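Telomerase reverse transcriptase (Candida tropicalis MYA-3404, PDB 6ZD1) probably extends chromosome ends by reverse transcription, adding simple telomeric DNA repeats copied from a template within its RNA component. Local coordinates at residues S569-C577 / N588-N596. Residues are numbered along the deposited sequence; the frame is centred on the assembly and turned at random.
Sequences SSQFSRPTC and NLKQFYCSN
Pro575 and Asn596 take the two faces of the Phe592 ring. CB of Pro575 sits 4.2 Å from the ring centroid and almost exactly on its normal, a CH-pi contact over the middle of the face, and the proline ring runs alongside the phenylalanine with CG 4.1 Å from CZ. Asn596 ND2 lies over the opposite face, displaced toward the rim, while the carbonyl O of Ser573 approaches CE1 obliquely at 3.2 Å. With CG anti to the backbone N (chi1 169°), on a CB that already points toward the loop, the ring of Phe592 extends out to Pro575.

The Phe572 ring is met differently: OD1 of Asn596 comes to its edge, near the ring plane, 3.2 Å from CD1, with the amide nearly perpendicular to the ring, and CG of Gln571 covers part of one face. The amide is steadied from within the helix, since Asn596 ND2 donates to Phe592 O at 2.7 Å (N-H...O angle 154°). That carbonyl also accepts from Asn596 N, the two donors arriving on opposite faces of its plane.

About one turn before Phe592, CD2 of Leu589 packs on CB of Pro575 at 3.8 Å. Beyond the contact, Phe572 and Leu589 both touch helix 609-637, and Leu589 also meets helix 642-664. The whole illustrates how an irregular segment can be fitted to a helix by a proline-aromatic CH-pi contact: the loop leaving strand 565-567 runs one way and helix 582-596 returns alongside in the opposite direction, within the C-terminal helical region, probably the thumb of the telomerase catalytic core.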
ATOM      1  N   SER A 569     -17.559  -0.484  -4.582  1.00111.69           N
ATOM      2  CA  SER A 569     -17.127  -1.556  -3.688  1.00102.30           C
ATOM      3  C   SER A 569     -16.722  -2.822  -4.433  1.00106.54           C
ATOM      4  O   SER A 569     -16.362  -3.813  -3.785  1.00 99.90           O
ATOM      5  CB  SER A 569     -18.197  -1.910  -2.642  1.00109.78           C
ATOM      6  OG  SER A 569     -17.767  -2.963  -1.798  1.00105.97           O
ATOM      7  N   SER A 570     -16.747  -2.824  -5.770  1.00114.72           N
ATOM      8  CA  SER A 570     -16.379  -4.001  -6.549  1.00112.93           C
ATOM      9  C   SER A 570     -14.877  -4.244  -6.589  1.00113.77           C
ATOM     10  O   SER A 570     -14.455  -5.312  -7.048  1.00113.49           O
ATOM     11  CB  SER A 570     -16.908  -3.881  -7.982  1.00101.03           C
ATOM     12  OG  SER A 570     -18.322  -3.806  -8.004  1.00 93.21           O
ATOM     13  N   GLN A 571     -14.068  -3.282  -6.137  1.00 93.44           N
ATOM     14  CA  GLN A 571     -12.626  -3.494  -6.075  1.00102.81           C
ATOM     15  C   GLN A 571     -12.283  -4.681  -5.181  1.00111.24           C
ATOM     16  O   GLN A 571     -11.443  -5.515  -5.538  1.00115.82           O
ATOM     17  CB  GLN A 571     -11.934  -2.221  -5.587  1.00 96.62           C
ATOM     18  CG  GLN A 571     -12.724  -1.460  -4.538  1.00 86.80           C
ATOM     19  CD  GLN A 571     -12.019  -0.198  -4.083  1.00102.87           C
ATOM     20  OE1 GLN A 571     -10.836   0.001  -4.363  1.00 91.84           O
ATOM     21  NE2 GLN A 571     -12.744   0.663  -3.378  1.00108.93           N
ATOM     22  N   PHE A 572     -12.922  -4.772  -4.018  1.00100.55           N
ATOM     23  CA  PHE A 572     -12.789  -5.912  -3.117  1.00 91.38           C
ATOM     24  C   PHE A 572     -14.103  -6.682  -3.170  1.00108.20           C
ATOM     25  O   PHE A 572     -15.141  -6.177  -2.732  1.00108.59           O
ATOM     26  CB  PHE A 572     -12.470  -5.456  -1.696  1.00 79.09           C
ATOM     27  CG  PHE A 572     -11.639  -4.209  -1.635  1.00 77.08           C
ATOM     28  CD1 PHE A 572     -10.308  -4.228  -2.024  1.00 85.63           C
ATOM     29  CD2 PHE A 572     -12.186  -3.020  -1.181  1.00 71.44           C
ATOM     30  CE1 PHE A 572      -9.538  -3.081  -1.970  1.00 90.93           C
ATOM     31  CE2 PHE A 572     -11.423  -1.870  -1.121  1.00 67.02           C
ATOM     32  CZ  PHE A 572     -10.096  -1.900  -1.517  1.00 90.49           C
ATOM     33  N   SER A 573     -14.060  -7.902  -3.698  1.00100.17           N
ATOM     34  CA  SER A 573     -15.286  -8.615  -4.017  1.00108.25           C
ATOM     35  C   SER A 573     -15.747  -9.456  -2.825  1.00114.12           C
ATOM     36  O   SER A 573     -15.206  -9.365  -1.720  1.00114.20           O
ATOM     37  CB  SER A 573     -15.085  -9.471  -5.265  1.00111.61           C
ATOM     38  OG  SER A 573     -16.307 -10.074  -5.662  1.00130.13           O
ATOM     39  N   ARG A 574     -16.766 -10.290  -3.062  1.00 98.03           N
ATOM     40  CA  ARG A 574     -17.471 -11.126  -2.094  1.00119.17           C
ATOM     41  C   ARG A 574     -16.519 -11.818  -1.125  1.00122.42           C
ATOM     42  O   ARG A 574     -15.588 -12.515  -1.551  1.00124.05           O
ATOM     43  CB  ARG A 574     -18.328 -12.163  -2.833  1.00 98.88           C
ATOM     44  CG  ARG A 574     -18.996 -13.205  -1.944  1.00 94.00           C
ATOM     45  CD  ARG A 574     -19.844 -14.166  -2.775  1.00104.93           C
ATOM     46  NE  ARG A 574     -20.244 -15.358  -2.027  1.00102.12           N
ATOM     47  CZ  ARG A 574     -21.032 -16.316  -2.510  1.00123.14           C
ATOM     48  NH1 ARG A 574     -21.515 -16.228  -3.743  1.00118.68           N
ATOM     49  NH2 ARG A 574     -21.341 -17.366  -1.758  1.00107.71           N
ATOM     50  N   PRO A 575     -16.701 -11.626   0.187  1.00110.28           N
ATOM     51  CA  PRO A 575     -15.861 -12.332   1.167  1.00 94.19           C
ATOM     52  C   PRO A 575     -16.206 -13.808   1.348  1.00107.37           C
ATOM     53  O   PRO A 575     -15.530 -14.479   2.136  1.00120.10           O
ATOM     54  CB  PRO A 575     -16.109 -11.546   2.468  1.00 92.92           C
ATOM     55  CG  PRO A 575     -16.708 -10.235   2.033  1.00101.58           C
ATOM     56  CD  PRO A 575     -17.499 -10.559   0.810  1.00110.95           C
ATOM     57  N   THR A 576     -17.223 -14.331   0.653  1.00113.85           N
ATOM     58  CA  THR A 576     -17.515 -15.772   0.584  1.00114.29           C
ATOM     59  C   THR A 576     -17.737 -16.385   1.972  1.00124.30           C
ATOM     60  O   THR A 576     -16.981 -17.245   2.433  1.00120.79           O
ATOM     61  CB  THR A 576     -16.418 -16.526  -0.181  1.00117.23           C
ATOM     62  OG1 THR A 576     -15.193 -16.500   0.562  1.00128.00           O
ATOM     63  CG2 THR A 576     -16.195 -15.898  -1.551  1.00118.52           C
ATOM     64  N   CYS A 577     -18.796 -15.924   2.638  1.00133.52           N
ATOM     65  CA  CYS A 577     -19.087 -16.302   4.023  1.00105.58           C
ATOM     66  C   CYS A 577     -20.227 -17.322   4.062  1.00112.03           C
ATOM     67  O   CYS A 577     -21.403 -16.964   4.142  1.00125.35           O
ATOM     68  CB  CYS A 577     -19.427 -15.059   4.839  1.00117.10           C
ATOM     69  SG  CYS A 577     -20.603 -13.927   4.036  1.00151.04           S
ATOM     70  N   ASN A 588     -10.863 -17.930   6.718  1.00 53.22           N
ATOM     71  CA  ASN A 588     -11.154 -17.448   5.374  1.00 61.91           C
ATOM     72  C   ASN A 588     -11.153 -15.924   5.325  1.00 63.21           C
ATOM     73  O   ASN A 588     -10.591 -15.329   4.397  1.00 63.07           O
ATOM     74  CB  ASN A 588     -12.494 -18.012   4.908  1.00 63.43           C
ATOM     75  CG  ASN A 588     -12.865 -17.561   3.518  1.00 70.83           C
ATOM     76  OD1 ASN A 588     -13.506 -16.527   3.342  1.00 83.00           O
ATOM     77  ND2 ASN A 588     -12.466 -18.337   2.518  1.00 79.08           N
ATOM     78  N   LEU A 589     -11.759 -15.273   6.326  1.00 54.39           N
ATOM     79  CA  LEU A 589     -11.791 -13.814   6.341  1.00 46.73           C
ATOM     80  C   LEU A 589     -10.417 -13.222   6.629  1.00 48.62           C
ATOM     81  O   LEU A 589     -10.135 -12.088   6.226  1.00 51.28           O
ATOM     82  CB  LEU A 589     -12.809 -13.311   7.364  1.00 45.20           C
ATOM     83  CG  LEU A 589     -14.288 -13.537   7.047  1.00 59.54           C
ATOM     84  CD1 LEU A 589     -15.156 -12.986   8.159  1.00 52.34           C
ATOM     85  CD2 LEU A 589     -14.668 -12.916   5.708  1.00 60.09           C
ATOM     86  N   LYS A 590      -9.544 -13.963   7.310  1.00 50.47           N
ATOM     87  CA  LYS A 590      -8.175 -13.490   7.462  1.00 56.86           C
ATOM     88  C   LYS A 590      -7.448 -13.547   6.126  1.00 55.23           C
ATOM     89  O   LYS A 590      -6.688 -12.631   5.787  1.00 59.12           O
ATOM     90  CB  LYS A 590      -7.444 -14.312   8.525  1.00 54.35           C
ATOM     91  CG  LYS A 590      -6.256 -13.604   9.162  1.00 66.87           C
ATOM     92  CD  LYS A 590      -5.035 -13.717   8.288  1.00 58.55           C
ATOM     93  CE  LYS A 590      -3.925 -12.794   8.721  1.00 70.74           C
ATOM     94  NZ  LYS A 590      -2.794 -12.904   7.731  1.00 46.19           N
ATOM     95  N   GLN A 591      -7.693 -14.601   5.341  1.00 51.16           N
ATOM     96  CA  GLN A 591      -7.173 -14.648   3.979  1.00 51.58           C
ATOM     97  C   GLN A 591      -7.713 -13.496   3.142  1.00 54.45           C
ATOM     98  O   GLN A 591      -6.953 -12.827   2.433  1.00 63.03           O
ATOM     99  CB  GLN A 591      -7.525 -15.983   3.328  1.00 48.38           C
ATOM    100  CG  GLN A 591      -6.631 -17.110   3.765  1.00 68.00           C
ATOM    101  CD  GLN A 591      -5.175 -16.799   3.499  1.00 76.03           C
ATOM    102  OE1 GLN A 591      -4.760 -16.643   2.347  1.00 77.63           O
ATOM    103  NE2 GLN A 591      -4.389 -16.683   4.565  1.00 65.11           N
ATOM    104  N   PHE A 592      -9.021 -13.235   3.232  1.00 54.56           N
ATOM    105  CA  PHE A 592      -9.618 -12.154   2.453  1.00 54.34           C
ATOM    106  C   PHE A 592      -9.013 -10.807   2.823  1.00 60.57           C
ATOM    107  O   PHE A 592      -8.717  -9.988   1.944  1.00 66.89           O
ATOM    108  CB  PHE A 592     -11.133 -12.136   2.660  1.00 58.38           C
ATOM    109  CG  PHE A 592     -11.809 -10.911   2.105  1.00 67.05           C
ATOM    110  CD1 PHE A 592     -12.147 -10.839   0.764  1.00 72.32           C
ATOM    111  CD2 PHE A 592     -12.113  -9.836   2.927  1.00 62.80           C
ATOM    112  CE1 PHE A 592     -12.771  -9.717   0.249  1.00 80.86           C
ATOM    113  CE2 PHE A 592     -12.734  -8.709   2.416  1.00 77.32           C
ATOM    114  CZ  PHE A 592     -13.063  -8.650   1.076  1.00 79.44           C
ATOM    115  N   TYR A 593      -8.801 -10.569   4.118  1.00 51.95           N
ATOM    116  CA  TYR A 593      -8.298  -9.273   4.564  1.00 49.57           C
ATOM    117  C   TYR A 593      -6.893  -9.019   4.037  1.00 60.10           C
ATOM    118  O   TYR A 593      -6.616  -7.963   3.457  1.00 63.05           O
ATOM    119  CB  TYR A 593      -8.321  -9.204   6.090  1.00 47.49           C
ATOM    120  CG  TYR A 593      -8.014  -7.837   6.651  1.00 52.84           C
ATOM    121  CD1 TYR A 593      -9.029  -6.917   6.861  1.00 51.85           C
ATOM    122  CD2 TYR A 593      -6.715  -7.470   6.982  1.00 45.49           C
ATOM    123  CE1 TYR A 593      -8.762  -5.666   7.370  1.00 52.25           C
ATOM    124  CE2 TYR A 593      -6.439  -6.211   7.496  1.00 43.02           C
ATOM    125  CZ  TYR A 593      -7.470  -5.316   7.688  1.00 50.06           C
ATOM    126  OH  TYR A 593      -7.220  -4.063   8.202  1.00 56.84           O
ATOM    127  N   CYS A 594      -5.991  -9.988   4.214  1.00 55.18           N
ATOM    128  CA  CYS A 594      -4.628  -9.816   3.719  1.00 59.89           C
ATOM    129  C   CYS A 594      -4.585  -9.744   2.202  1.00 61.92           C
ATOM    130  O   CYS A 594      -3.721  -9.064   1.641  1.00 58.40           O
ATOM    131  CB  CYS A 594      -3.729 -10.946   4.214  1.00 60.15           C
ATOM    132  SG  CYS A 594      -3.548 -11.000   5.999  1.00 66.06           S
ATOM    133  N   SER A 595      -5.506 -10.430   1.521  1.00 71.07           N
ATOM    134  CA  SER A 595      -5.491 -10.410   0.064  1.00 63.68           C
ATOM    135  C   SER A 595      -5.850  -9.035  -0.479  1.00 69.85           C
ATOM    136  O   SER A 595      -5.380  -8.656  -1.557  1.00 73.67           O
ATOM    137  CB  SER A 595      -6.454 -11.463  -0.489  1.00 66.67           C
ATOM    138  OG  SER A 595      -6.469 -11.444  -1.908  1.00 98.04           O
ATOM    139  N   ASN A 596      -6.663  -8.268   0.249  1.00 62.13           N
ATOM    140  CA  ASN A 596      -7.073  -6.951  -0.210  1.00 59.71           C
ATOM    141  C   ASN A 596      -6.299  -5.819   0.449  1.00 58.08           C
ATOM    142  O   ASN A 596      -6.467  -4.665   0.045  1.00 73.02           O
ATOM    143  CB  ASN A 596      -8.575  -6.750   0.034  1.00 57.30           C
ATOM    144  CG  ASN A 596      -9.425  -7.690  -0.793  1.00 64.06           C
ATOM    145  OD1 ASN A 596      -9.762  -7.396  -1.940  1.00 79.49           O
ATOM    146  ND2 ASN A 596      -9.768  -8.834  -0.219  1.00 69.47           N
TER